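Local coordinates for protein sarcosine oxidase (Pyrococcus horikoshii, PDB 1Y56) that probably oxidises L-proline as the beta subunit of an L-proline dehydrogenase that holds both FAD and FMN, at residues Thr194-Asn199 with Leu324-Ile329; Lys173-Glu178 with Asn206-Met211; Pro316-Ile321 with Glu362-Tyr367. All coordinates share one frame; numbering follows the deposited sequence.

In the fold
Contacts 1 and 3 meet on strand 327-331. Contact 1 pairs it in parallel with strand 196-199, and contact 3 holds the short strands 317-318 and 320-321 that run antiparallel to it. Contact 2 adds helix 205-212, which follows strand 196-199 in the chain and covers one side of contact 1. Contact 3 is the buried one, contact 1 is partly buried, and contact 2 lies at the surface, within reach of another protein chain. The chemistry changes accordingly. Contact 1 rests on a ladder of backbone bonds, contact 3 on one such bond with prolines and tyrosines around it, and contact 2 on side-chain packing without any hydrogen bond.

Contact 1 of 3, residues Thr194-Asn199 with Leu324-Ile329; sequences TGIVVN and LNDYYI
Val197 and Tyr327 are paired across two parallel strands, and their side chains meet on one face of the sheet. Val197 CG2 comes to the edge of the Tyr327 ring, near its plane, 3.4 Å from Tyr327 CD1. The ring swings on toward Asn199 because CG is anti to the backbone N (chi1 -170°). The Tyr327 and Asn199 side chains lie side by side and point the same way, with Tyr327 OH 3.4 Å from Asn199 CB. The hydroxyl hydrogen-bonds to Asn209 OD1 on helix 205-212. An alanine here instead of Tyr327 would remove the ring and hydroxyl, and would probably leave Val197 CG2 without its ring contact and Asn209 OD1 without its mate.

The other face carries Val198 and Tyr328. Tyr328 CB lies 4.0 Å from Val198 CG2. The Tyr328 ring turns back toward Ile196, and Tyr328 CE1 lies 3.8 Å from Ile196 CG2. The ring edge looks at Val197 O, in plane. Ile352 of helix 337-354 covers this face.

Three backbone bonds join the strands. Val197 N donates to Asp326 O at 2.8 Å. Tyr328 N donates to Val197 O. Asn199 N donates to Tyr328 O, almost straight (175°). Strand 196-199 also pairs with strand 8-11, so the ladder belongs to the parallel core of a Rossmann-type FAD-binding domain.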
loop_
_atom_site.group_PDB
_atom_site.type_symbol
_atom_site.label_atom_id
_atom_site.label_comp_id
_atom_site.label_asym_id
_atom_site.label_seq_id
_atom_site.Cartn_x
_atom_site.Cartn_y
_atom_site.Cartn_z
ATOM N N THR B 194 -33.789 26.900 -27.540
ATOM C CA THR B 194 -33.850 28.353 -27.620
ATOM C C THR B 194 -33.393 28.844 -28.999
ATOM O O THR B 194 -32.645 28.169 -29.695
ATOM C CB THR B 194 -32.987 29.006 -26.517
ATOM O OG1 THR B 194 -33.169 30.433 -26.528
ATOM C CG2 THR B 194 -31.512 28.661 -26.704
ATOM N N GLY B 195 -33.846 30.023 -29.394
ATOM C CA GLY B 195 -33.384 30.612 -30.639
ATOM C C GLY B 195 -32.508 31.823 -30.410
ATOM O O GLY B 195 -31.800 32.251 -31.317
ATOM N N ILE B 196 -32.555 32.367 -29.194
ATOM C CA ILE B 196 -31.810 33.573 -28.820
ATOM C C ILE B 196 -30.921 33.314 -27.602
ATOM O O ILE B 196 -31.427 32.963 -26.520
ATOM C CB ILE B 196 -32.772 34.721 -28.458
ATOM C CG1 ILE B 196 -33.777 34.974 -29.590
ATOM C CG2 ILE B 196 -31.999 35.982 -28.066
ATOM C CD1 ILE B 196 -35.047 35.701 -29.123
ATOM N N VAL B 197 -29.604 33.488 -27.766
ATOM C CA VAL B 197 -28.683 33.356 -26.624
ATOM C C VAL B 197 -27.798 34.587 -26.426
ATOM O O VAL B 197 -27.418 35.249 -27.407
ATOM C CB VAL B 197 -27.820 32.047 -26.648
ATOM C CG1 VAL B 197 -28.535 30.918 -27.369
ATOM C CG2 VAL B 197 -26.485 32.281 -27.273
ATOM N N VAL B 198 -27.499 34.892 -25.158
ATOM C CA VAL B 198 -26.608 35.999 -24.801
ATOM C C VAL B 198 -25.390 35.493 -24.044
ATOM O O VAL B 198 -25.530 34.871 -22.990
ATOM C CB VAL B 198 -27.310 37.068 -23.932
ATOM C CG1 VAL B 198 -26.311 38.142 -23.494
ATOM C CG2 VAL B 198 -28.462 37.696 -24.685
ATOM N N ASN B 199 -24.206 35.773 -24.584
ATOM C CA ASN B 199 -22.949 35.413 -23.941
ATOM C C ASN B 199 -22.494 36.495 -22.952
ATOM O O ASN B 199 -21.968 37.546 -23.358
ATOM C CB ASN B 199 -21.876 35.152 -25.004
ATOM C CG ASN B 199 -20.514 34.818 -24.416
ATOM O OD1 ASN B 199 -19.502 34.959 -25.092
ATOM N ND2 ASN B 199 -20.484 34.359 -23.168
ATOM N N LEU B 324 -24.461 34.106 -36.615
ATOM C CA LEU B 324 -25.192 33.107 -35.855
ATOM C C LEU B 324 -26.523 33.710 -35.476
ATOM O O LEU B 324 -26.584 34.822 -34.942
ATOM C CB LEU B 324 -24.429 32.635 -34.618
ATOM C CG LEU B 324 -25.096 31.505 -33.816
ATOM C CD1 LEU B 324 -25.487 30.315 -34.687
ATOM C CD2 LEU B 324 -24.203 31.041 -32.682
ATOM N N ASN B 325 -27.595 32.983 -35.773
ATOM C CA ASN B 325 -28.914 33.565 -35.602
ATOM C C ASN B 325 -29.484 33.585 -34.206
ATOM O O ASN B 325 -30.071 32.613 -33.693
ATOM C CB ASN B 325 -29.903 33.225 -36.707
ATOM C CG ASN B 325 -29.874 34.259 -37.805
ATOM O OD1 ASN B 325 -28.838 34.469 -38.440
ATOM N ND2 ASN B 325 -30.993 34.955 -38.003
ATOM N N ASP B 326 -29.225 34.772 -33.647
ATOM C CA ASP B 326 -29.685 35.339 -32.383
ATOM C C ASP B 326 -28.658 35.126 -31.282
ATOM O O ASP B 326 -28.985 34.804 -30.136
ATOM C CB ASP B 326 -31.119 34.931 -32.051
ATOM C CG ASP B 326 -32.060 35.092 -33.258
ATOM O OD1 ASP B 326 -31.911 36.082 -34.023
ATOM O OD2 ASP B 326 -32.933 34.205 -33.447
ATOM N N TYR B 327 -27.402 35.340 -31.669
ATOM C CA TYR B 327 -26.282 35.311 -30.752
ATOM C C TYR B 327 -25.914 36.736 -30.402
ATOM O O TYR B 327 -25.745 37.575 -31.285
ATOM C CB TYR B 327 -25.084 34.611 -31.387
ATOM C CG TYR B 327 -23.953 34.326 -30.430
ATOM C CD1 TYR B 327 -24.098 33.387 -29.424
ATOM C CD2 TYR B 327 -22.730 34.980 -30.543
ATOM C CE1 TYR B 327 -23.064 33.103 -28.533
ATOM C CE2 TYR B 327 -21.678 34.704 -29.654
ATOM C CZ TYR B 327 -21.860 33.754 -28.650
ATOM O OH TYR B 327 -20.848 33.446 -27.765
ATOM N N TYR B 328 -25.805 37.007 -29.107
ATOM C CA TYR B 328 -25.369 38.315 -28.640
ATOM C C TYR B 328 -24.191 38.176 -27.706
ATOM O O TYR B 328 -23.977 37.127 -27.103
ATOM C CB TYR B 328 -26.492 39.050 -27.915
ATOM C CG TYR B 328 -27.714 39.322 -28.753
ATOM C CD1 TYR B 328 -28.642 38.321 -29.004
ATOM C CD2 TYR B 328 -27.947 40.587 -29.274
ATOM C CE1 TYR B 328 -29.765 38.569 -29.767
ATOM C CE2 TYR B 328 -29.071 40.856 -30.030
ATOM C CZ TYR B 328 -29.985 39.843 -30.277
ATOM O OH TYR B 328 -31.120 40.096 -31.030
ATOM N N ILE B 329 -23.430 39.248 -27.586
ATOM C CA ILE B 329 -22.315 39.245 -26.680
ATOM C C ILE B 329 -22.363 40.513 -25.826
ATOM O O ILE B 329 -22.669 41.600 -26.327
ATOM C CB ILE B 329 -20.956 39.057 -27.440
ATOM C CG1 ILE B 329 -19.821 38.708 -26.461
ATOM C CG2 ILE B 329 -20.635 40.273 -28.305
ATOM C CD1 ILE B 329 -18.566 38.147 -27.109
#

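Contact 2 of 3, residues Lys173-Glu178 with Asn206-Met211; sequences KGFLIE and NLINAM
Phe175 reaches from strand 172-177 to the C-terminal half of helix 205-212, where it meets Ile208 and Met211. The strand is an outer strand of a three-stranded antiparallel sheet, the small meander that accompanies the Rossmann-type FAD domain in this family. The helix follows strand 196-199 of that domain. Strand and helix run 36° apart, and no hydrogen bond joins them.

The Phe175 side chain can be followed outward. CB points toward the helix and lies 4.1 Å from Met211 O. CG is anti to the carbonyl carbon (chi1 -70°), and the Phe175 side chain crosses those of Met211 and Ile208 at about a right angle. Phe175 CD2 comes next and is 3.3 Å from Met211 O. Phe175 CE2 lies 3.5 Å from Ile208 O and 3.8 Å from Met211 CB. At the tip, Phe175 CZ lies 4.0 Å from Ile208 CG2, which sits in the ring plane. The ring thus presents its edge to the helix, its C-H groups facing two backbone carbonyl oxygens and one methyl.

Ile208 also touches the bound FAD, so the ring touches a residue of the FAD pocket. Phe175 further touches Val197 and Ile11 of the central sheet. A chain of another protein packs on Leu207, Ala210 and Met211 of the same helix.

Lys173 and Gly174 both face Lys186 and form a classic beta bulge. Met211 lies against this irregular spot. Its chain is extended beyond CG and passes the bulge carbonyl, with Met211 CG 3.4 Å from Lys173 O and the sulfur SD also 3.4 Å from Lys173 O.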
loop_
_atom_site.group_PDB
_atom_site.type_symbol
_atom_site.label_atom_id
_atom_site.label_comp_id
_atom_site.label_asym_id
_atom_site.label_seq_id
_atom_site.Cartn_x
_atom_site.Cartn_y
_atom_site.Cartn_z
ATOM N N LYS B 173 -21.923 23.699 -22.285
ATOM C CA LYS B 173 -20.855 22.927 -22.892
ATOM C C LYS B 173 -20.864 23.008 -24.423
ATOM O O LYS B 173 -19.811 22.931 -25.041
ATOM C CB LYS B 173 -20.904 21.479 -22.384
ATOM C CG LYS B 173 -20.089 21.265 -21.090
ATOM C CD LYS B 173 -20.755 20.307 -20.073
ATOM C CE LYS B 173 -20.562 18.805 -20.388
ATOM N NZ LYS B 173 -21.320 18.361 -21.591
ATOM N N GLY B 174 -22.042 23.175 -25.024
ATOM C CA GLY B 174 -22.170 23.290 -26.480
ATOM C C GLY B 174 -23.437 23.979 -26.972
ATOM O O GLY B 174 -24.239 24.486 -26.180
ATOM N N PHE B 175 -23.611 24.011 -28.290
ATOM C CA PHE B 175 -24.804 24.569 -28.907
ATOM C C PHE B 175 -25.325 23.622 -29.969
ATOM O O PHE B 175 -24.541 23.028 -30.704
ATOM C CB PHE B 175 -24.487 25.897 -29.588
ATOM C CG PHE B 175 -24.174 27.013 -28.642
ATOM C CD1 PHE B 175 -25.189 27.789 -28.104
ATOM C CD2 PHE B 175 -22.863 27.307 -28.305
ATOM C CE1 PHE B 175 -24.904 28.833 -27.231
ATOM C CE2 PHE B 175 -22.571 28.352 -27.435
ATOM C CZ PHE B 175 -23.595 29.115 -26.897
ATOM N N LEU B 176 -26.645 23.482 -30.053
ATOM C CA LEU B 176 -27.268 22.853 -31.204
ATOM C C LEU B 176 -27.532 23.934 -32.223
ATOM O O LEU B 176 -28.406 24.779 -32.035
ATOM C CB LEU B 176 -28.580 22.187 -30.820
ATOM C CG LEU B 176 -28.493 20.761 -30.290
ATOM C CD1 LEU B 176 -28.038 20.754 -28.827
ATOM C CD2 LEU B 176 -29.842 20.052 -30.465
ATOM N N ILE B 177 -26.747 23.925 -33.292
ATOM C CA ILE B 177 -26.907 24.892 -34.368
ATOM C C ILE B 177 -27.300 24.161 -35.639
ATOM O O ILE B 177 -26.529 23.360 -36.158
ATOM C CB ILE B 177 -25.631 25.731 -34.583
ATOM C CG1 ILE B 177 -25.332 26.557 -33.329
ATOM C CG2 ILE B 177 -25.782 26.636 -35.803
ATOM C CD1 ILE B 177 -23.974 27.206 -33.324
ATOM N N GLU B 178 -28.516 24.427 -36.112
ATOM C CA GLU B 178 -29.049 23.802 -37.330
ATOM C C GLU B 178 -28.395 24.380 -38.568
ATOM O O GLU B 178 -27.336 23.908 -38.994
ATOM C CB GLU B 178 -30.565 23.990 -37.431
ATOM C CG GLU B 178 -31.303 22.854 -38.146
ATOM C CD GLU B 178 -31.508 21.631 -37.246
ATOM O OE1 GLU B 178 -32.680 21.208 -37.079
ATOM O OE2 GLU B 178 -30.502 21.103 -36.704
ATOM N N ASN B 206 -14.522 33.729 -24.700
ATOM C CA ASN B 206 -13.910 32.927 -25.770
ATOM C C ASN B 206 -14.394 31.505 -25.835
ATOM O O ASN B 206 -14.676 30.992 -26.914
ATOM C CB ASN B 206 -12.397 32.875 -25.611
ATOM C CG ASN B 206 -11.714 33.939 -26.396
ATOM O OD1 ASN B 206 -10.914 34.696 -25.852
ATOM N ND2 ASN B 206 -12.037 34.035 -27.685
ATOM N N LEU B 207 -14.452 30.870 -24.671
ATOM C CA LEU B 207 -14.934 29.516 -24.560
ATOM C C LEU B 207 -16.335 29.407 -25.133
ATOM O O LEU B 207 -16.616 28.494 -25.912
ATOM C CB LEU B 207 -14.912 29.063 -23.106
ATOM C CG LEU B 207 -13.636 28.442 -22.534
ATOM C CD1 LEU B 207 -12.371 29.006 -23.168
ATOM C CD2 LEU B 207 -13.621 28.646 -21.026
ATOM N N ILE B 208 -17.200 30.350 -24.769
ATOM C CA ILE B 208 -18.584 30.321 -25.215
ATOM C C ILE B 208 -18.641 30.594 -26.709
ATOM O O ILE B 208 -19.412 29.960 -27.429
ATOM C CB ILE B 208 -19.460 31.321 -24.414
ATOM C CG1 ILE B 208 -19.323 31.065 -22.911
ATOM C CG2 ILE B 208 -20.933 31.224 -24.815
ATOM C CD1 ILE B 208 -19.579 29.605 -22.475
ATOM N N ASN B 209 -17.799 31.523 -27.160
ATOM C CA ASN B 209 -17.649 31.842 -28.587
ATOM C C ASN B 209 -17.160 30.656 -29.411
ATOM O O ASN B 209 -17.692 30.371 -30.493
ATOM C CB ASN B 209 -16.701 33.024 -28.769
ATOM C CG ASN B 209 -17.306 34.330 -28.303
ATOM O OD1 ASN B 209 -18.518 34.528 -28.349
ATOM N ND2 ASN B 209 -16.456 35.238 -27.860
ATOM N N ALA B 210 -16.154 29.968 -28.882
ATOM C CA ALA B 210 -15.680 28.724 -29.448
ATOM C C ALA B 210 -16.791 27.686 -29.610
ATOM O O ALA B 210 -16.917 27.087 -30.674
ATOM C CB ALA B 210 -14.578 28.168 -28.600
ATOM N N MET B 211 -17.588 27.471 -28.562
ATOM C CA MET B 211 -18.662 26.485 -28.599
ATOM C C MET B 211 -19.713 26.851 -29.625
ATOM O O MET B 211 -20.409 25.979 -30.145
ATOM C CB MET B 211 -19.346 26.388 -27.253
ATOM C CG MET B 211 -18.503 25.850 -26.160
ATOM S SD MET B 211 -19.332 26.275 -24.626
ATOM C CE MET B 211 -17.997 26.103 -23.432
#

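Contact 3 of 3, residues Pro316-Ile321 with Glu362-Tyr367; sequences PAIGRI and EWYDPY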
loop_
_atom_site.group_PDB
_atom_site.type_symbol
_atom_site.label_atom_id
_atom_site.label_comp_id
_atom_site.label_asym_id
_atom_site.label_seq_id
_atom_site.Cartn_x
_atom_site.Cartn_y
_atom_site.Cartn_z
ATOM N N PRO B 316 -15.829 46.893 -23.640
ATOM C CA PRO B 316 -16.473 45.613 -23.891
ATOM C C PRO B 316 -16.879 45.394 -25.341
ATOM O O PRO B 316 -16.811 46.311 -26.153
ATOM C CB PRO B 316 -17.714 45.685 -23.011
ATOM C CG PRO B 316 -17.961 47.134 -22.824
ATOM C CD PRO B 316 -16.641 47.751 -22.759
ATOM N N ALA B 317 -17.264 44.159 -25.643
ATOM C CA ALA B 317 -17.933 43.812 -26.887
ATOM C C ALA B 317 -19.380 43.521 -26.552
ATOM O O ALA B 317 -19.695 42.511 -25.906
ATOM C CB ALA B 317 -17.299 42.611 -27.526
ATOM N N ILE B 318 -20.251 44.436 -26.965
ATOM C CA ILE B 318 -21.666 44.350 -26.687
ATOM C C ILE B 318 -22.366 44.549 -28.004
ATOM O O ILE B 318 -22.317 45.633 -28.584
ATOM C CB ILE B 318 -22.101 45.416 -25.667
ATOM C CG1 ILE B 318 -21.291 45.261 -24.367
ATOM C CG2 ILE B 318 -23.604 45.331 -25.413
ATOM C CD1 ILE B 318 -21.373 46.448 -23.423
ATOM N N GLY B 319 -22.986 43.487 -28.496
ATOM C CA GLY B 319 -23.734 43.561 -29.744
ATOM C C GLY B 319 -24.307 42.246 -30.242
ATOM O O GLY B 319 -24.103 41.188 -29.632
ATOM N N ARG B 320 -25.053 42.328 -31.342
ATOM C CA ARG B 320 -25.545 41.149 -32.048
ATOM C C ARG B 320 -24.444 40.601 -32.945
ATOM O O ARG B 320 -23.780 41.355 -33.664
ATOM C CB ARG B 320 -26.779 41.495 -32.892
ATOM C CG ARG B 320 -27.206 40.401 -33.864
ATOM C CD ARG B 320 -28.036 39.276 -33.211
ATOM N NE ARG B 320 -28.053 38.061 -34.031
ATOM C CZ ARG B 320 -28.745 37.916 -35.162
ATOM N NH1 ARG B 320 -28.688 36.781 -35.848
ATOM N NH2 ARG B 320 -29.490 38.907 -35.625
ATOM N N ILE B 321 -24.240 39.292 -32.887
ATOM C CA ILE B 321 -23.417 38.621 -33.866
ATOM C C ILE B 321 -24.370 38.102 -34.928
ATOM O O ILE B 321 -25.287 37.319 -34.644
ATOM C CB ILE B 321 -22.602 37.489 -33.241
ATOM C CG1 ILE B 321 -21.714 38.038 -32.111
ATOM C CG2 ILE B 321 -21.813 36.730 -34.320
ATOM C CD1 ILE B 321 -20.690 39.082 -32.534
ATOM N N GLU B 362 -23.211 51.251 -30.172
ATOM C CA GLU B 362 -22.304 50.928 -31.286
ATOM C C GLU B 362 -20.813 51.185 -30.999
ATOM O O GLU B 362 -19.949 50.636 -31.676
ATOM C CB GLU B 362 -22.765 51.553 -32.621
ATOM C CG GLU B 362 -22.856 53.084 -32.653
ATOM C CD GLU B 362 -24.065 53.644 -31.881
ATOM O OE1 GLU B 362 -24.013 54.848 -31.521
ATOM O OE2 GLU B 362 -25.052 52.894 -31.631
ATOM N N TRP B 363 -20.520 51.981 -29.976
ATOM C CA TRP B 363 -19.138 52.172 -29.504
ATOM C C TRP B 363 -18.501 50.837 -29.123
ATOM O O TRP B 363 -17.298 50.640 -29.302
ATOM C CB TRP B 363 -19.121 53.119 -28.305
ATOM C CG TRP B 363 -17.759 53.531 -27.832
ATOM C CD1 TRP B 363 -17.115 53.093 -26.706
ATOM C CD2 TRP B 363 -16.878 54.489 -28.446
ATOM N NE1 TRP B 363 -15.889 53.712 -26.585
ATOM C CE2 TRP B 363 -15.718 54.570 -27.638
ATOM C CE3 TRP B 363 -16.952 55.281 -29.599
ATOM C CZ2 TRP B 363 -14.641 55.406 -27.954
ATOM C CZ3 TRP B 363 -15.881 56.113 -29.908
ATOM C CH2 TRP B 363 -14.742 56.164 -29.093
ATOM N N TYR B 364 -19.336 49.928 -28.611
ATOM C CA TYR B 364 -18.916 48.612 -28.118
ATOM C C TYR B 364 -19.108 47.525 -29.173
ATOM O O TYR B 364 -19.316 46.355 -28.841
ATOM C CB TYR B 364 -19.676 48.255 -26.827
ATOM C CG TYR B 364 -19.732 49.397 -25.833
ATOM C CD1 TYR B 364 -20.920 50.094 -25.597
ATOM C CD2 TYR B 364 -18.585 49.806 -25.155
ATOM C CE1 TYR B 364 -20.961 51.158 -24.689
ATOM C CE2 TYR B 364 -18.615 50.869 -24.252
ATOM C CZ TYR B 364 -19.798 51.537 -24.023
ATOM O OH TYR B 364 -19.799 52.585 -23.130
ATOM N N ASP B 365 -19.025 47.923 -30.443
ATOM C CA ASP B 365 -19.208 47.023 -31.578
ATOM C C ASP B 365 -18.257 45.824 -31.522
ATOM O O ASP B 365 -17.030 45.986 -31.545
ATOM C CB ASP B 365 -19.026 47.790 -32.894
ATOM C CG ASP B 365 -19.454 46.989 -34.122
ATOM O OD1 ASP B 365 -19.333 47.538 -35.231
ATOM O OD2 ASP B 365 -19.909 45.829 -34.007
ATOM N N PRO B 366 -18.833 44.612 -31.423
ATOM C CA PRO B 366 -18.134 43.336 -31.518
ATOM C C PRO B 366 -17.246 43.227 -32.750
ATOM O O PRO B 366 -16.225 42.544 -32.716
ATOM C CB PRO B 366 -19.275 42.336 -31.646
ATOM C CG PRO B 366 -20.384 42.955 -30.903
ATOM C CD PRO B 366 -20.270 44.424 -31.156
ATOM N N TYR B 367 -17.635 43.896 -33.829
ATOM C CA TYR B 367 -16.891 43.807 -35.076
ATOM C C TYR B 367 -15.713 44.780 -35.184
ATOM O O TYR B 367 -14.919 44.700 -36.128
ATOM C CB TYR B 367 -17.836 43.957 -36.271
ATOM C CG TYR B 367 -18.835 42.831 -36.371
ATOM C CD1 TYR B 367 -18.474 41.589 -36.911
ATOM C CD2 TYR B 367 -20.137 42.998 -35.921
ATOM C CE1 TYR B 367 -19.396 40.546 -37.003
ATOM C CE2 TYR B 367 -21.064 41.965 -36.014
ATOM C CZ TYR B 367 -20.692 40.742 -36.552
ATOM O OH TYR B 367 -21.628 39.725 -36.621
#
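Ile318 N donates a hydrogen bond to Tyr364 O at 2.8 Å, fairly straight (165°) and in the carbonyl plane. It is the one hydrogen bond across the contact. The same oxygen receives a CA-H...O contact from Ala317 CA at 3.5 Å.

Apolar contacts spread round this bond. Tyr364 CG is anti to the carbonyl carbon (chi1 -46°), which lays the side chain alongside Pro316 and Ile318. Pro316 CG is 3.6 Å from Tyr364 CD2. Ile318 CB is 3.9 Å from Tyr364 CB. The Tyr364 hydroxyl hydrogen-bonds to Asn60 OD1.

The chain turns a corner at Gly319, between strands 317-318 and 320-321, both antiparallel to strand 327-331 of the sheet of the FAD-binding domain. Pro366 fits into this corner. Its CG lies 3.6 Å from Gly319 N. Pro366 CB meets Ile321 CD1 at 3.7 Å, the two side chains crossing obliquely.

Polar groups shape the loop. Asp365 OD2 accepts from Tyr367 N at 3.0 Å, which makes an Asx turn; the donor sits well above the carboxylate plane. Asp365 OD1 forms a salt bridge with Arg371. Tyr367 CE2 lies near Arg320 O, and the Tyr367 hydroxyl reaches Ile321 CA. That hydroxyl also hydrogen-bonds to Glu323 OE1 and to the backbone N of Glu322.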